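Local atomic coordinates of methyltransferase WBDD (Escherichia coli, PDB entry 4AZS), a protein that joins a methyltransferase and a kinase in a single chain and regulates the chain length of the O antigen in Escherichia coli O9a. Residues 441-446 / 478-483; 401-406 / 453-458; 147-152 / 180-185; 186-189 / 193-196. All coordinates share one frame; numbering follows the deposited sequence.

Interaction 1 of 4, residues 441-446 / 478-483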
loop_
_atom_site.group_PDB
_atom_site.type_symbol
_atom_site.label_atom_id
_atom_site.label_comp_id
_atom_site.label_asym_id
_atom_site.label_seq_id
_atom_site.Cartn_x
_atom_site.Cartn_y
_atom_site.Cartn_z
ATOM N N ALA A 441 16.037 -33.605 70.474
ATOM C CA ALA A 441 15.370 -34.553 71.373
ATOM C C ALA A 441 14.280 -35.264 70.640
ATOM O O ALA A 441 14.055 -36.432 70.847
ATOM C CB ALA A 441 14.810 -33.874 72.622
ATOM N N VAL A 442 13.592 -34.570 69.757
ATOM C CA VAL A 442 12.482 -35.194 69.094
ATOM C C VAL A 442 13.007 -36.282 68.205
ATOM O O VAL A 442 12.414 -37.378 68.126
ATOM C CB VAL A 442 11.676 -34.224 68.225
ATOM C CG1 VAL A 442 10.640 -34.991 67.416
ATOM C CG2 VAL A 442 11.017 -33.166 69.069
ATOM N N TRP A 443 14.111 -35.983 67.529
ATOM C CA TRP A 443 14.717 -36.929 66.614
ATOM C C TRP A 443 15.227 -38.173 67.272
ATOM O O TRP A 443 15.327 -39.168 66.617
ATOM C CB TRP A 443 15.813 -36.280 65.760
ATOM C CG TRP A 443 15.234 -35.736 64.479
ATOM C CD1 TRP A 443 14.467 -34.575 64.320
ATOM C CD2 TRP A 443 15.296 -36.334 63.138
ATOM N NE1 TRP A 443 14.083 -34.404 63.010
ATOM C CE2 TRP A 443 14.551 -35.418 62.243
ATOM C CE3 TRP A 443 15.876 -37.473 62.606
ATOM C CZ2 TRP A 443 14.407 -35.669 60.892
ATOM C CZ3 TRP A 443 15.726 -37.709 61.238
ATOM C CH2 TRP A 443 15.013 -36.822 60.404
ATOM N N GLN A 444 15.509 -38.145 68.569
ATOM C CA GLN A 444 15.973 -39.347 69.271
ATOM C C GLN A 444 14.812 -40.245 69.687
ATOM O O GLN A 444 15.043 -41.290 70.259
ATOM C CB GLN A 444 16.739 -38.972 70.532
ATOM C CG GLN A 444 17.971 -38.138 70.267
ATOM C CD GLN A 444 18.774 -38.704 69.125
ATOM O OE1 GLN A 444 19.162 -39.875 69.148
ATOM N NE2 GLN A 444 18.954 -37.911 68.088
ATOM N N GLU A 445 13.581 -39.791 69.473
ATOM C CA GLU A 445 12.403 -40.550 69.848
ATOM C C GLU A 445 12.034 -41.586 68.795
ATOM O O GLU A 445 12.035 -41.297 67.604
ATOM C CB GLU A 445 11.190 -39.636 69.978
ATOM C CG GLU A 445 11.273 -38.677 71.138
ATOM C CD GLU A 445 11.007 -39.309 72.454
ATOM O OE1 GLU A 445 10.559 -40.477 72.497
ATOM O OE2 GLU A 445 11.148 -38.592 73.465
ATOM N N PRO A 446 11.626 -42.775 69.234
ATOM C CA PRO A 446 11.069 -43.687 68.236
ATOM C C PRO A 446 9.910 -43.009 67.566
ATOM O O PRO A 446 9.191 -42.230 68.201
ATOM C CB PRO A 446 10.565 -44.869 69.023
ATOM C CG PRO A 446 10.690 -44.513 70.480
ATOM C CD PRO A 446 11.542 -43.276 70.616
ATOM N N TRP A 478 20.679 -31.384 58.965
ATOM C CA TRP A 478 20.889 -31.350 57.522
ATOM C C TRP A 478 19.688 -31.785 56.733
ATOM O O TRP A 478 19.476 -31.326 55.620
ATOM C CB TRP A 478 22.146 -32.133 57.153
ATOM C CG TRP A 478 23.386 -31.466 57.704
ATOM C CD1 TRP A 478 24.395 -32.039 58.475
ATOM C CD2 TRP A 478 23.762 -30.037 57.584
ATOM N NE1 TRP A 478 25.347 -31.111 58.812
ATOM C CE2 TRP A 478 25.026 -29.889 58.310
ATOM C CE3 TRP A 478 23.202 -28.910 56.962
ATOM C CZ2 TRP A 478 25.682 -28.663 58.393
ATOM C CZ3 TRP A 478 23.872 -27.684 57.057
ATOM C CH2 TRP A 478 25.080 -27.567 57.751
ATOM N N ILE A 479 18.862 -32.632 57.324
ATOM C CA ILE A 479 17.678 -33.142 56.656
ATOM C C ILE A 479 16.578 -32.092 56.567
ATOM O O ILE A 479 15.883 -31.991 55.555
ATOM C CB ILE A 479 17.140 -34.366 57.392
ATOM C CG1 ILE A 479 18.141 -35.523 57.245
ATOM C CG2 ILE A 479 15.761 -34.740 56.860
ATOM C CD1 ILE A 479 18.047 -36.523 58.366
ATOM N N ILE A 480 16.430 -31.312 57.627
ATOM C CA ILE A 480 15.461 -30.231 57.646
ATOM C C ILE A 480 15.971 -29.048 56.835
ATOM O O ILE A 480 15.189 -28.388 56.171
ATOM C CB ILE A 480 15.117 -29.835 59.091
ATOM C CG1 ILE A 480 14.217 -30.910 59.702
ATOM C CG2 ILE A 480 14.411 -28.499 59.163
ATOM C CD1 ILE A 480 14.439 -31.075 61.181
ATOM N N ALA A 481 17.275 -28.784 56.872
ATOM C CA ALA A 481 17.839 -27.712 56.049
ATOM C C ALA A 481 17.627 -28.006 54.578
ATOM O O ALA A 481 17.343 -27.088 53.807
ATOM C CB ALA A 481 19.316 -27.501 56.338
ATOM N N GLN A 482 17.771 -29.274 54.188
ATOM C CA GLN A 482 17.440 -29.698 52.828
ATOM C C GLN A 482 15.924 -29.700 52.571
ATOM O O GLN A 482 15.462 -29.294 51.497
ATOM C CB GLN A 482 18.039 -31.058 52.525
ATOM C CG GLN A 482 19.545 -31.016 52.455
ATOM C CD GLN A 482 20.155 -32.391 52.316
ATOM O OE1 GLN A 482 20.909 -32.843 53.171
ATOM N NE2 GLN A 482 19.828 -33.065 51.233
ATOM N N GLU A 483 15.157 -30.148 53.558
ATOM C CA GLU A 483 13.701 -30.007 53.525
ATOM C C GLU A 483 13.269 -28.546 53.388
ATOM O O GLU A 483 12.352 -28.251 52.644
ATOM C CB GLU A 483 13.098 -30.537 54.809
ATOM C CG GLU A 483 13.116 -32.039 54.946
ATOM C CD GLU A 483 11.784 -32.665 54.639
ATOM O OE1 GLU A 483 10.938 -32.003 53.999
ATOM O OE2 GLU A 483 11.589 -33.831 55.040
#
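Trp443 reaches from the last part of helix 435-443 to Ile479 and Ile480 on helix 475-485, a helix-helix contact in the all-helical region at the C-terminal end of the modelled chain. Following residues 441-446, Val442 turns its branches to Phe404 and Leu455 on the two neighbouring helices and leaves helix 475-485 to the next residue. That residue, Trp443, carries the whole of this segment's contact. Trp443 CA is 11.1 Å from Ile479 CA, and the indole spans the gap. The first torsion, chi1 -91°, is swung past the usual staggered value and sets the ring so that its six-membered end meets Ile479 and its NE1 side meets Ile480. CD1 of Ile479 comes at a slant, 3.7 Å from Trp443 CH2 and 3.9 Å from CZ3. Ile480 runs alongside the indole, pointing the opposite way, and its CD1 stops 3.8 Å from Trp443 NE1, a buried nitrogen with no hydrogen-bond partner in the model. Trp450 also meets the Trp443 ring edge-to-face, and Trp478 of a second subunit packs on the same indole, so this contact lies close to an interface between subunits. Further on, Glu445 OE1 forms a salt bridge with Arg449 NE, and the carbonyl O of Glu445 accepts a hydrogen bond from Trp450 NE1.

Interaction 2 of 4, residues 401-406 / 453-458. Unlike the reference sequence in segment 453-458: Val453 (reference Ala).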
loop_
_atom_site.group_PDB
_atom_site.type_symbol
_atom_site.label_atom_id
_atom_site.label_comp_id
_atom_site.label_asym_id
_atom_site.label_seq_id
_atom_site.Cartn_x
_atom_site.Cartn_y
_atom_site.Cartn_z
ATOM N N GLN A 401 7.197 -33.481 60.952
ATOM C CA GLN A 401 8.394 -33.189 60.153
ATOM C C GLN A 401 8.286 -31.810 59.513
ATOM O O GLN A 401 9.194 -30.983 59.655
ATOM C CB GLN A 401 8.629 -34.260 59.062
ATOM C CG GLN A 401 9.855 -34.015 58.169
ATOM C CD GLN A 401 11.181 -34.500 58.763
ATOM O OE1 GLN A 401 11.335 -34.601 59.977
ATOM N NE2 GLN A 401 12.148 -34.804 57.893
ATOM N N SER A 402 7.184 -31.560 58.818
ATOM C CA SER A 402 6.949 -30.220 58.261
ATOM C C SER A 402 6.980 -29.151 59.351
ATOM O O SER A 402 7.481 -28.047 59.141
ATOM C CB SER A 402 5.604 -30.142 57.574
ATOM O OG SER A 402 4.655 -30.401 58.557
ATOM N N PHE A 403 6.465 -29.472 60.529
ATOM C CA PHE A 403 6.441 -28.460 61.543
ATOM C C PHE A 403 7.875 -28.013 61.865
ATOM O O PHE A 403 8.100 -26.893 62.341
ATOM C CB PHE A 403 5.709 -28.927 62.793
ATOM C CG PHE A 403 5.419 -27.804 63.741
ATOM C CD1 PHE A 403 4.288 -27.006 63.567
ATOM C CD2 PHE A 403 6.306 -27.485 64.736
ATOM C CE1 PHE A 403 4.034 -25.944 64.399
ATOM C CE2 PHE A 403 6.051 -26.415 65.582
ATOM C CZ PHE A 403 4.917 -25.634 65.406
ATOM N N PHE A 404 8.854 -28.879 61.590
ATOM C CA PHE A 404 10.244 -28.503 61.807
ATOM C C PHE A 404 10.699 -27.506 60.770
ATOM O O PHE A 404 11.513 -26.628 61.055
ATOM C CB PHE A 404 11.159 -29.725 61.757
ATOM C CG PHE A 404 10.902 -30.705 62.848
ATOM C CD1 PHE A 404 10.832 -30.277 64.172
ATOM C CD2 PHE A 404 10.773 -32.053 62.565
ATOM C CE1 PHE A 404 10.616 -31.175 65.195
ATOM C CE2 PHE A 404 10.562 -32.966 63.584
ATOM C CZ PHE A 404 10.467 -32.521 64.896
ATOM N N VAL A 405 10.181 -27.666 59.566
ATOM C CA VAL A 405 10.489 -26.758 58.489
ATOM C C VAL A 405 9.891 -25.386 58.808
ATOM O O VAL A 405 10.624 -24.384 58.867
ATOM C CB VAL A 405 9.991 -27.301 57.140
ATOM C CG1 VAL A 405 10.259 -26.289 56.043
ATOM C CG2 VAL A 405 10.686 -28.621 56.816
ATOM N N PHE A 406 8.577 -25.349 59.027
ATOM C CA PHE A 406 7.913 -24.174 59.608
ATOM C C PHE A 406 8.838 -23.508 60.624
ATOM O O PHE A 406 9.120 -22.305 60.528
ATOM C CB PHE A 406 6.581 -24.555 60.286
ATOM C CG PHE A 406 5.852 -23.391 60.926
ATOM C CD1 PHE A 406 5.263 -22.407 60.152
ATOM C CD2 PHE A 406 5.717 -23.300 62.294
ATOM C CE1 PHE A 406 4.577 -21.357 60.721
ATOM C CE2 PHE A 406 5.021 -22.247 62.875
ATOM C CZ PHE A 406 4.452 -21.271 62.086
ATOM N N VAL A 453 1.397 -33.620 70.996
ATOM C CA VAL A 453 1.502 -33.633 72.442
ATOM C C VAL A 453 2.953 -33.739 72.878
ATOM O O VAL A 453 3.407 -33.012 73.777
ATOM C CB VAL A 453 0.691 -34.784 73.018
ATOM C CG1 VAL A 453 1.019 -34.979 74.491
ATOM C CG2 VAL A 453 -0.801 -34.473 72.841
ATOM N N LEU A 454 3.707 -34.590 72.182
ATOM C CA LEU A 454 5.150 -34.754 72.490
ATOM C C LEU A 454 5.947 -33.529 72.097
ATOM O O LEU A 454 6.839 -33.071 72.830
ATOM C CB LEU A 454 5.726 -36.008 71.792
ATOM C CG LEU A 454 7.206 -36.336 72.141
ATOM C CD1 LEU A 454 7.383 -37.648 72.911
ATOM C CD2 LEU A 454 7.893 -36.436 70.810
ATOM N N LEU A 455 5.653 -33.022 70.918
ATOM C CA LEU A 455 6.311 -31.824 70.419
ATOM C C LEU A 455 6.134 -30.671 71.396
ATOM O O LEU A 455 7.103 -29.949 71.698
ATOM C CB LEU A 455 5.721 -31.445 69.066
ATOM C CG LEU A 455 6.589 -30.826 67.987
ATOM C CD1 LEU A 455 7.836 -31.630 67.788
ATOM C CD2 LEU A 455 5.852 -30.773 66.661
ATOM N N LEU A 456 4.905 -30.505 71.898
ATOM C CA LEU A 456 4.618 -29.441 72.852
ATOM C C LEU A 456 5.346 -29.681 74.168
ATOM O O LEU A 456 5.968 -28.779 74.714
ATOM C CB LEU A 456 3.108 -29.304 73.084
ATOM C CG LEU A 456 2.764 -28.397 74.268
ATOM C CD1 LEU A 456 3.221 -26.963 74.011
ATOM C CD2 LEU A 456 1.284 -28.434 74.587
ATOM N N ALA A 457 5.282 -30.887 74.710
ATOM C CA ALA A 457 5.922 -31.145 76.010
ATOM C C ALA A 457 7.432 -30.905 75.928
ATOM O O ALA A 457 8.027 -30.303 76.828
ATOM C CB ALA A 457 5.611 -32.549 76.515
ATOM N N LEU A 458 8.052 -31.324 74.831
ATOM C CA LEU A 458 9.482 -31.142 74.733
ATOM C C LEU A 458 9.768 -29.644 74.541
ATOM O O LEU A 458 10.757 -29.132 75.073
ATOM C CB LEU A 458 10.096 -32.009 73.638
ATOM C CG LEU A 458 10.238 -33.493 73.952
ATOM C CD1 LEU A 458 10.681 -34.281 72.735
ATOM C CD2 LEU A 458 11.214 -33.737 75.078
#
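Leu455 drives its forked end in between two consecutive phenylalanines, Phe403 and Phe404, and overlaps one with each methyl group. The contact is apolar helix-helix packing: helix 397-410, of the helical lobe of the kinase-like domain, against helix 452-460, which packs on it with CA of Phe403 and CA of Leu455 9.5 Å apart. CD2 of the leucine approaches the Phe403 ring obliquely, 3.8 Å from Phe403 CD2. CD1 goes the other way and lies 3.8 Å from Phe404 CE1, with Phe404 CZ only slightly farther. The two rings part, consecutive positions on the helix already pointing different ways, and their first torsions differ as well: in Phe403, CG stands opposite the backbone N (chi1 -168°), whereas in Phe404 it stands opposite the carbonyl carbon (chi1 -65°). Phe403 packs on Leu349 and Leu352 of helix 341-357, and Phe404 on Val442 and Ile480 of two later helices, so Leu455 fills the groove between two phenylalanines that face different helices. Within helix 397-410 the rings are held further: Phe406 CD2 sits 3.7 Å above one face of Phe403, toward its rim. At Phe404 a polar atom takes the edge instead, Gln401 OE1 lying in the ring plane, 3.7 Å from Phe404 CD2.

Interaction 3 of 4, residues 147-152 / 180-185. Unlike the reference sequence in segment 180-185: Phe181 (reference Leu).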
loop_
_atom_site.group_PDB
_atom_site.type_symbol
_atom_site.label_atom_id
_atom_site.label_comp_id
_atom_site.label_asym_id
_atom_site.label_seq_id
_atom_site.Cartn_x
_atom_site.Cartn_y
_atom_site.Cartn_z
ATOM N N ILE A 147 -21.125 -2.138 23.136
ATOM C CA ILE A 147 -20.077 -1.155 23.465
ATOM C C ILE A 147 -18.693 -1.818 23.263
ATOM O O ILE A 147 -17.735 -1.188 22.793
ATOM C CB ILE A 147 -20.291 -0.611 24.892
ATOM C CG1 ILE A 147 -21.672 0.022 24.984
ATOM C CG2 ILE A 147 -19.271 0.439 25.290
ATOM C CD1 ILE A 147 -22.136 0.345 26.384
ATOM N N VAL A 148 -18.609 -3.118 23.551
ATOM C CA VAL A 148 -17.388 -3.910 23.293
ATOM C C VAL A 148 -17.038 -3.913 21.808
ATOM O O VAL A 148 -15.853 -3.705 21.401
ATOM C CB VAL A 148 -17.556 -5.381 23.757
ATOM C CG1 VAL A 148 -16.366 -6.248 23.353
ATOM C CG2 VAL A 148 -17.786 -5.460 25.275
ATOM N N HIS A 149 -18.077 -4.198 21.018
ATOM C CA HIS A 149 -17.978 -4.267 19.572
ATOM C C HIS A 149 -17.507 -2.958 18.970
ATOM O O HIS A 149 -16.713 -2.971 18.050
ATOM C CB HIS A 149 -19.306 -4.725 18.952
ATOM C CG HIS A 149 -19.182 -5.166 17.496
ATOM N ND1 HIS A 149 -18.297 -6.109 17.090
ATOM C CD2 HIS A 149 -19.871 -4.759 16.345
ATOM C CE1 HIS A 149 -18.414 -6.295 15.754
ATOM N NE2 HIS A 149 -19.379 -5.477 15.302
ATOM N N LEU A 150 -17.955 -1.819 19.488
ATOM C CA LEU A 150 -17.513 -0.532 18.936
ATOM C C LEU A 150 -16.273 0.072 19.628
ATOM O O LEU A 150 -15.496 0.768 18.974
ATOM C CB LEU A 150 -18.640 0.515 18.953
ATOM C CG LEU A 150 -20.058 0.143 18.481
ATOM C CD1 LEU A 150 -20.982 1.338 18.729
ATOM C CD2 LEU A 150 -20.149 -0.341 17.024
ATOM N N HIS A 151 -16.100 -0.146 20.935
ATOM C CA HIS A 151 -15.012 0.521 21.658
ATOM C C HIS A 151 -13.944 -0.360 22.249
ATOM O O HIS A 151 -12.911 0.159 22.725
ATOM C CB HIS A 151 -15.587 1.396 22.756
ATOM C CG HIS A 151 -16.579 2.405 22.267
ATOM N ND1 HIS A 151 -16.205 3.569 21.717
ATOM C CD2 HIS A 151 -17.976 2.395 22.262
ATOM C CE1 HIS A 151 -17.303 4.275 21.365
ATOM N NE2 HIS A 151 -18.387 3.557 21.702
ATOM N N GLY A 152 -14.141 -1.683 22.244
ATOM C CA GLY A 152 -13.123 -2.590 22.768
ATOM C C GLY A 152 -13.351 -2.924 24.234
ATOM O O GLY A 152 -14.137 -2.253 24.936
ATOM N N PRO A 180 -23.629 -17.647 18.118
ATOM C CA PRO A 180 -23.123 -18.043 16.800
ATOM C C PRO A 180 -22.926 -16.853 15.787
ATOM O O PRO A 180 -22.522 -17.084 14.648
ATOM C CB PRO A 180 -24.229 -19.012 16.307
ATOM C CG PRO A 180 -25.480 -18.418 16.907
ATOM C CD PRO A 180 -25.061 -17.967 18.289
ATOM N N PHE A 181 -23.194 -15.614 16.192
ATOM C CA PHE A 181 -23.169 -14.482 15.257
ATOM C C PHE A 181 -21.796 -13.827 15.049
ATOM O O PHE A 181 -20.873 -14.000 15.855
ATOM C CB PHE A 181 -24.209 -13.427 15.654
ATOM C CG PHE A 181 -25.556 -14.019 15.945
ATOM C CD1 PHE A 181 -26.371 -14.441 14.916
ATOM C CD2 PHE A 181 -25.945 -14.259 17.233
ATOM C CE1 PHE A 181 -27.595 -15.046 15.165
ATOM C CE2 PHE A 181 -27.192 -14.832 17.504
ATOM C CZ PHE A 181 -28.013 -15.207 16.467
ATOM N N TYR A 182 -21.674 -13.079 13.943
ATOM C CA TYR A 182 -20.397 -12.456 13.568
ATOM C C TYR A 182 -19.826 -11.578 14.705
ATOM O O TYR A 182 -18.640 -11.561 14.896
ATOM C CB TYR A 182 -20.525 -11.639 12.290
ATOM C CG TYR A 182 -21.355 -10.442 12.507
ATOM C CD1 TYR A 182 -22.725 -10.526 12.575
ATOM C CD2 TYR A 182 -20.759 -9.206 12.748
ATOM C CE1 TYR A 182 -23.515 -9.412 12.809
ATOM C CE2 TYR A 182 -21.536 -8.094 13.030
ATOM C CZ TYR A 182 -22.907 -8.207 13.041
ATOM O OH TYR A 182 -23.680 -7.124 13.284
ATOM N N TRP A 183 -20.658 -10.900 15.476
ATOM C CA TRP A 183 -20.129 -10.009 16.559
ATOM C C TRP A 183 -19.579 -10.781 17.746
ATOM O O TRP A 183 -18.848 -10.240 18.552
ATOM C CB TRP A 183 -21.178 -9.013 17.053
ATOM C CG TRP A 183 -22.471 -9.660 17.470
ATOM C CD1 TRP A 183 -23.659 -9.690 16.750
ATOM C CD2 TRP A 183 -22.766 -10.387 18.724
ATOM N NE1 TRP A 183 -24.588 -10.382 17.411
ATOM C CE2 TRP A 183 -24.114 -10.829 18.611
ATOM C CE3 TRP A 183 -22.046 -10.686 19.882
ATOM C CZ2 TRP A 183 -24.762 -11.506 19.647
ATOM C CZ3 TRP A 183 -22.661 -11.442 20.874
ATOM C CH2 TRP A 183 -23.998 -11.828 20.759
ATOM N N GLY A 184 -19.882 -12.069 17.842
ATOM C CA GLY A 184 -19.288 -12.904 18.874
ATOM C C GLY A 184 -17.779 -12.924 18.819
ATOM O O GLY A 184 -17.114 -13.121 19.837
ATOM N N VAL A 185 -17.236 -12.713 17.621
ATOM C CA VAL A 185 -15.816 -12.794 17.414
ATOM C C VAL A 185 -15.068 -11.665 18.165
ATOM O O VAL A 185 -13.919 -11.811 18.457
ATOM C CB VAL A 185 -15.521 -12.766 15.907
ATOM C CG1 VAL A 185 -14.046 -12.523 15.645
ATOM C CG2 VAL A 185 -15.985 -14.083 15.275
#
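His149 lays the face of its imidazole against the CB of Trp183. With CG opposite its own backbone N (chi1 -165°), the histidine reaches off helix 144-151 toward the loop, and the methylene sits almost directly above the ring: 4.1 Å from Trp183 CB to the imidazole centroid, 12° off the normal. This is a CH-pi contact. A hydrogen bond between His149 ND1 and Ser186 OG restrains the rotation of the imidazole. The fold is the seven-stranded Rossmann-like sheet of class I methyltransferases: helix 144-151 follows strand 137-141, and residues 180-185 belong to the long loop after strand 169-173. Trp183 gives the histidine only its root. Its chi1 of 53° wedges CG between backbone N and carbonyl carbon and sends the indole away, to meet the ring of His145; its side chain ends up about 9 Å from the bound S-adenosylmethionine. Tyr182 adopts a similar torsion, yet its ring comes back toward the helix, with Tyr182 CE2 4.1 Å from His149 NE2 and the two side chains crossing at about a right angle. Trp183 CD1 lies 3.9 Å above one face of that phenol ring, and Tyr182 of a neighbouring subunit packs against Tyr182.

Interaction 4 of 4, residues 186-189 / 193-196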
loop_
_atom_site.group_PDB
_atom_site.type_symbol
_atom_site.label_atom_id
_atom_site.label_comp_id
_atom_site.label_asym_id
_atom_site.label_seq_id
_atom_site.Cartn_x
_atom_site.Cartn_y
_atom_site.Cartn_z
ATOM N N SER A 186 -15.734 -10.566 18.480
ATOM C CA SER A 186 -15.117 -9.427 19.159
ATOM C C SER A 186 -15.234 -9.522 20.677
ATOM O O SER A 186 -14.711 -8.685 21.411
ATOM C CB SER A 186 -15.846 -8.145 18.751
ATOM O OG SER A 186 -15.734 -7.961 17.363
ATOM N N GLN A 187 -15.958 -10.521 21.152
ATOM C CA GLN A 187 -16.186 -10.647 22.563
ATOM C C GLN A 187 -14.957 -11.198 23.220
ATOM O O GLN A 187 -14.164 -11.874 22.586
ATOM C CB GLN A 187 -17.363 -11.563 22.830
ATOM C CG GLN A 187 -18.684 -10.988 22.371
ATOM C CD GLN A 187 -19.076 -9.810 23.204
ATOM O OE1 GLN A 187 -19.134 -8.702 22.721
ATOM N NE2 GLN A 187 -19.315 -10.045 24.475
ATOM N N PRO A 188 -14.797 -10.910 24.516
ATOM C CA PRO A 188 -13.728 -11.538 25.240
ATOM C C PRO A 188 -13.937 -13.022 25.285
ATOM O O PRO A 188 -15.053 -13.504 25.102
ATOM C CB PRO A 188 -13.881 -10.999 26.652
ATOM C CG PRO A 188 -15.296 -10.485 26.741
ATOM C CD PRO A 188 -15.579 -9.982 25.365
ATOM N N ASP A 189 -12.862 -13.710 25.595
ATOM C CA ASP A 189 -12.868 -15.133 25.751
ATOM C C ASP A 189 -13.911 -15.603 26.758
ATOM O O ASP A 189 -14.528 -16.635 26.601
ATOM C CB ASP A 189 -11.482 -15.570 26.218
ATOM C CG ASP A 189 -11.106 -16.921 25.680
ATOM O OD1 ASP A 189 -12.043 -17.726 25.420
ATOM O OD2 ASP A 189 -9.890 -17.173 25.506
ATOM N N GLU A 193 -14.131 -11.517 32.132
ATOM C CA GLU A 193 -13.069 -10.522 31.886
ATOM C C GLU A 193 -13.557 -9.080 31.906
ATOM O O GLU A 193 -12.758 -8.148 32.058
ATOM C CB GLU A 193 -12.433 -10.746 30.539
ATOM C CG GLU A 193 -11.558 -11.981 30.490
ATOM C CD GLU A 193 -11.110 -12.276 29.057
ATOM O OE1 GLU A 193 -10.635 -11.335 28.356
ATOM O OE2 GLU A 193 -11.284 -13.434 28.624
ATOM N N LEU A 194 -14.852 -8.867 31.711
ATOM C CA LEU A 194 -15.354 -7.511 31.763
ATOM C C LEU A 194 -15.578 -7.057 33.214
ATOM O O LEU A 194 -15.815 -5.856 33.453
ATOM C CB LEU A 194 -16.694 -7.417 31.009
ATOM C CG LEU A 194 -16.688 -7.792 29.526
ATOM C CD1 LEU A 194 -18.082 -7.734 28.907
ATOM C CD2 LEU A 194 -15.749 -6.851 28.809
ATOM N N ILE A 195 -15.606 -8.000 34.167
ATOM C CA ILE A 195 -16.011 -7.660 35.538
ATOM C C ILE A 195 -15.071 -8.052 36.660
ATOM O O ILE A 195 -15.288 -7.660 37.768
ATOM C CB ILE A 195 -17.417 -8.222 35.892
ATOM C CG1 ILE A 195 -17.503 -9.703 35.648
ATOM C CG2 ILE A 195 -18.506 -7.485 35.112
ATOM C CD1 ILE A 195 -18.753 -10.327 36.203
ATOM N N GLU A 196 -14.063 -8.868 36.372
ATOM C CA GLU A 196 -13.234 -9.465 37.391
ATOM C C GLU A 196 -12.341 -8.396 38.070
ATOM O O GLU A 196 -11.882 -8.610 39.155
ATOM C CB GLU A 196 -12.385 -10.585 36.791
ATOM C CG GLU A 196 -11.215 -10.084 35.970
ATOM C CD GLU A 196 -10.613 -11.173 35.084
ATOM O OE1 GLU A 196 -11.052 -12.343 35.195
ATOM O OE2 GLU A 196 -9.710 -10.856 34.263
#
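The chain doubles back over three residues here, bringing CA of Pro188, in an extended stretch, to 6.8 Å from CA of Glu193, which lies in a short 3-10 turn. Pro188 points at the turn and meets two side chains. Its CB rests against the carboxylate of Glu193, 3.7 Å from Glu193 OE1, while its CG lies 4.1 Å from Leu194 CG, the two side chains meeting at about a right angle. Leu194 continues the apolar patch onto Ile153, Val156 and Leu160 of helix 153-166, and Pro188 shares Ile153 with it. Glu193 holds its CG beside the backbone N (chi1 -72°) and runs extended beyond it, which carries the carboxylate back over the proline to the next residue along. There Glu193 OE2 comes within 3.2 Å of Asp189 CB. The same oxygen is gripped by hydrogen bonds from the backbone N of Asp190 and from His273 NE2. His273 follows strand 262-268 of the five-stranded kinase sheet, so this loop of the methyltransferase fold touches the kinase part of the chain. The two acids stay apart, Asp189 OD2 being 5.1 Å from Glu193 OE2, and Asp189 turns to a salt bridge with Lys177. The lysine would offset much of the repulsion between like charges, and the bonds to OE2 imply that Glu193 is probably ionised.

In the fold
The four contacts form two pairs, one in the C-terminal helices and one in the methyltransferase part. Interactions 1 and 2 have centres 10 Å apart and interlock: Gln401 NE2 lies 3.1 Å from Glu483 OE2, probably a hydrogen bond, and Val442 CG1 packs 3.5 Å from Phe404 CZ. Interactions 3 and 4 have centres 11 Å apart and join along the chain, Val148 CG2 also lying 4.3 Å from Leu194 CD1. Between interactions 1 and 3 the centres are 61 Å apart. S-adenosylmethionine belongs to the methyltransferase part, with the Leu194 side chain about 13 Å away. The adenosine monophosphate pocket belongs to the kinase; Phe406 of interaction 2 touches Pro367, next to pocket residue Trp368.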